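Local structure of predicted protein (Acinetobacter sp. RUH2624, 4MEA) at residues E1-I9 / N201-A212. The protein hydrolyses epoxides and is a secreted alpha/beta hydrolase of the Cif family, probably acting as a virulence factor. Sequence-based numbering, arbitrary orientation. Where two conformers were deposited one is given.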
# COMPACT_ATOMS: atom_id res chain seq x y z
N GLU A 1 3.99 14.38 6.96
CA GLU A 1 4.91 13.25 7.16
C GLU A 1 4.30 12.17 8.06
O GLU A 1 3.46 12.47 8.93
CB GLU A 1 6.24 13.74 7.74
CG GLU A 1 6.22 14.01 9.25
CD GLU A 1 5.63 15.37 9.63
OE1 GLU A 1 4.60 15.78 9.05
OE2 GLU A 1 6.21 16.04 10.52
N TYR A 2 4.71 10.91 7.85
CA TYR A 2 4.18 9.81 8.66
C TYR A 2 4.54 9.98 10.13
O TYR A 2 5.68 10.27 10.48
CB TYR A 2 4.63 8.42 8.15
CG TYR A 2 3.94 7.31 8.94
CD1 TYR A 2 2.65 6.90 8.62
CD2 TYR A 2 4.57 6.70 10.03
CE1 TYR A 2 2.00 5.91 9.34
CE2 TYR A 2 3.92 5.71 10.76
CZ TYR A 2 2.63 5.32 10.41
OH TYR A 2 1.96 4.33 11.13
N ASP A 3 3.53 9.80 10.99
CA ASP A 3 3.68 9.86 12.44
C ASP A 3 3.04 8.62 13.07
O ASP A 3 1.81 8.51 13.11
CB ASP A 3 3.02 11.13 12.99
CG ASP A 3 2.86 11.10 14.49
OD1 ASP A 3 3.53 10.28 15.16
OD2 ASP A 3 2.05 11.90 15.01
N PRO A 4 3.87 7.69 13.56
CA PRO A 4 3.35 6.42 14.09
C PRO A 4 2.40 6.62 15.28
O PRO A 4 1.66 5.70 15.62
CB PRO A 4 4.62 5.68 14.52
CG PRO A 4 5.64 6.76 14.74
CD PRO A 4 5.33 7.79 13.70
N ASN A 5 2.42 7.80 15.90
CA ASN A 5 1.55 8.09 17.03
C ASN A 5 0.17 8.68 16.68
O ASN A 5 -0.70 8.76 17.54
CB ASN A 5 2.25 9.02 18.02
CG ASN A 5 3.63 8.53 18.40
OD1 ASN A 5 3.85 7.34 18.61
ND2 ASN A 5 4.58 9.46 18.50
N LEU A 6 -0.03 9.11 15.43
CA LEU A 6 -1.33 9.65 15.03
C LEU A 6 -2.42 8.60 15.21
O LEU A 6 -2.29 7.46 14.76
CB LEU A 6 -1.30 10.15 13.57
CG LEU A 6 -2.62 10.56 12.91
CD1 LEU A 6 -3.18 11.86 13.52
CD2 LEU A 6 -2.42 10.72 11.42
N LYS A 7 -3.51 8.97 15.87
CA LYS A 7 -4.60 8.03 16.05
C LYS A 7 -5.67 8.18 14.97
O LYS A 7 -5.92 9.27 14.48
CB LYS A 7 -5.21 8.16 17.46
CG LYS A 7 -4.26 7.68 18.57
CD LYS A 7 -4.83 7.88 19.96
CE LYS A 7 -4.88 9.34 20.34
NZ LYS A 7 -5.22 9.50 21.78
N SER A 8 -6.28 7.06 14.59
CA SER A 8 -7.40 7.12 13.67
C SER A 8 -8.64 7.46 14.50
O SER A 8 -8.63 7.28 15.71
CB SER A 8 -7.58 5.77 12.94
OG SER A 8 -7.88 4.74 13.86
N ILE A 9 -9.67 7.99 13.85
CA ILE A 9 -10.93 8.32 14.54
C ILE A 9 -11.71 7.06 14.88
O ILE A 9 -11.45 5.98 14.34
CB ILE A 9 -11.83 9.23 13.68
CG1 ILE A 9 -12.27 8.51 12.39
CG2 ILE A 9 -11.11 10.53 13.35
CD1 ILE A 9 -13.38 9.24 11.62
N ASN A 201 -14.69 8.70 6.23
CA ASN A 201 -14.15 9.59 7.26
C ASN A 201 -12.93 8.96 7.97
O ASN A 201 -11.94 9.64 8.24
CB ASN A 201 -15.24 9.99 8.27
CG ASN A 201 -14.92 11.30 8.98
OD1 ASN A 201 -13.96 11.99 8.63
ND2 ASN A 201 -15.71 11.64 9.99
N LEU A 202 -13.02 7.67 8.26
CA LEU A 202 -11.92 6.96 8.92
C LEU A 202 -10.66 6.99 8.06
O LEU A 202 -9.59 7.40 8.53
CB LEU A 202 -12.31 5.50 9.22
CG LEU A 202 -11.22 4.53 9.68
CD1 LEU A 202 -10.63 4.99 11.01
CD2 LEU A 202 -11.77 3.11 9.80
N PHE A 203 -10.78 6.55 6.81
CA PHE A 203 -9.60 6.51 5.93
C PHE A 203 -9.00 7.88 5.65
O PHE A 203 -7.80 8.09 5.83
CB PHE A 203 -9.88 5.81 4.59
CG PHE A 203 -8.66 5.76 3.69
CD1 PHE A 203 -7.73 4.75 3.83
CD2 PHE A 203 -8.43 6.76 2.74
CE1 PHE A 203 -6.59 4.71 3.04
CE2 PHE A 203 -7.30 6.72 1.94
CZ PHE A 203 -6.38 5.70 2.08
N PHE A 204 -9.83 8.82 5.18
CA PHE A 204 -9.33 10.13 4.80
C PHE A 204 -8.86 11.00 5.97
O PHE A 204 -7.90 11.76 5.82
CB PHE A 204 -10.36 10.88 3.95
CG PHE A 204 -10.42 10.41 2.51
CD1 PHE A 204 -9.46 10.82 1.59
CD2 PHE A 204 -11.43 9.56 2.09
CE1 PHE A 204 -9.51 10.38 0.26
CE2 PHE A 204 -11.49 9.13 0.77
CZ PHE A 204 -10.54 9.54 -0.15
N SER A 205 -9.54 10.92 7.11
CA SER A 205 -9.06 11.67 8.28
C SER A 205 -7.60 11.30 8.56
O SER A 205 -6.76 12.18 8.78
CB SER A 205 -9.93 11.41 9.52
OG SER A 205 -11.17 12.09 9.42
N TYR A 206 -7.31 10.01 8.56
CA TYR A 206 -5.96 9.54 8.84
C TYR A 206 -5.01 9.88 7.67
O TYR A 206 -3.93 10.43 7.87
CB TYR A 206 -5.94 8.03 9.14
CG TYR A 206 -4.59 7.56 9.63
CD1 TYR A 206 -4.24 7.67 10.97
CD2 TYR A 206 -3.65 7.05 8.73
CE1 TYR A 206 -3.00 7.27 11.41
CE2 TYR A 206 -2.41 6.65 9.16
CZ TYR A 206 -2.09 6.76 10.50
OH TYR A 206 -0.84 6.36 10.93
N PHE A 207 -5.44 9.56 6.46
CA PHE A 207 -4.65 9.85 5.26
C PHE A 207 -4.30 11.34 5.13
O PHE A 207 -3.13 11.70 4.95
CB PHE A 207 -5.43 9.39 4.01
CG PHE A 207 -4.68 9.55 2.72
CD1 PHE A 207 -3.95 8.50 2.19
CD2 PHE A 207 -4.74 10.75 2.02
CE1 PHE A 207 -3.27 8.65 0.98
CE2 PHE A 207 -4.08 10.91 0.81
CZ PHE A 207 -3.33 9.86 0.29
N ILE A 208 -5.31 12.20 5.21
CA ILE A 208 -5.08 13.65 5.09
C ILE A 208 -4.16 14.20 6.21
O ILE A 208 -3.22 14.94 5.93
CB ILE A 208 -6.43 14.44 5.06
CG1 ILE A 208 -7.17 14.19 3.75
CG2 ILE A 208 -6.20 15.93 5.27
CD1 ILE A 208 -8.62 14.66 3.78
N LYS A 209 -4.44 13.84 7.46
CA LYS A 209 -3.57 14.30 8.55
C LYS A 209 -2.12 13.79 8.40
O LYS A 209 -1.18 14.52 8.67
CB LYS A 209 -4.15 13.94 9.91
CG LYS A 209 -5.18 14.94 10.43
CD LYS A 209 -5.65 14.52 11.80
CE LYS A 209 -6.45 15.60 12.48
NZ LYS A 209 -6.87 15.13 13.82
N THR A 210 -1.96 12.55 7.94
CA THR A 210 -0.63 11.97 7.75
C THR A 210 0.24 12.80 6.82
O THR A 210 1.42 13.04 7.08
CB THR A 210 -0.72 10.52 7.17
OG1 THR A 210 -1.21 9.64 8.19
CG2 THR A 210 0.66 10.02 6.73
N TYR A 211 -0.35 13.26 5.72
CA TYR A 211 0.46 13.97 4.75
C TYR A 211 0.49 15.48 5.02
O TYR A 211 1.21 16.21 4.35
CB TYR A 211 0.07 13.58 3.33
CG TYR A 211 0.12 12.08 3.15
CD1 TYR A 211 1.33 11.40 3.13
CD2 TYR A 211 -1.04 11.34 3.06
CE1 TYR A 211 1.38 10.02 3.00
CE2 TYR A 211 -1.00 9.96 2.93
CZ TYR A 211 0.20 9.31 2.90
OH TYR A 211 0.23 7.95 2.76
N ALA A 212 -0.24 15.91 6.05
CA ALA A 212 -0.14 17.30 6.51
C ALA A 212 1.12 17.54 7.36
O ALA A 212 1.56 16.67 8.11
CB ALA A 212 -1.38 17.69 7.30
O HOH W 1 -0.26 6.43 13.34
O HOH W 2 0.95 9.48 10.23
O HOH W 3 -9.10 8.40 11.13
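Leu6 and Tyr206 meet midway along this contact, where the N-terminal segment 1-9 runs antiparallel to helix 200-211. CD2 of Leu6 lies over one face of the Tyr206 ring, 3.5 Å from CE1, the two side chains pointing in opposing directions. The branched leucine suits the place: CD2 also approaches OG1 of Thr210, while CD1 rests on CD of Lys209, whose extended chain runs across it. Tyr206 reaches the segment because its CG stands anti to the backbone N (chi1 -172°), and its phenol gives a flat surface and a polar end. The OH lies 3.3 Å from CE1 of Tyr2 and donates to a water that donates to the carbonyls of Asp3 and Leu6, the ends of a type I turn. An Asx turn from Asp3 OD1 to Asn5 N braces that bend. Thr210 serves through two unlike branches: OG1 donates to Tyr206 O, from the face opposite Thr210 N, and accepts from a second water, held by Asp3 N, while CG2 packs on Tyr2, 4.0 Å from CA. At one end Glu1 N donates to Thr210 O (2.9 Å). At the other, the branches of Ile9 suit three neighbours: CD1 lies 3.7 Å from CG of Asn201, CG2 faces Ser205 CB and CG1 packs on Leu202, whose CD1 also meets Ser8 CB. A third water connects Ile9 N with Leu202 O. Tyr2 OH and Ser8 OG bond to Gly189 and Asp190 of the second subunit, whose Phe188 meets Tyr206 edge-to-face. Segment 1-9 leads into helix 13-25, which touches Asn201, and helix 220-227 packs against Ser205; helix 200-211 is inserted between strands 151-157 and 267-272 of the central sheet, probably as part of the helical cap of epoxide hydrolases.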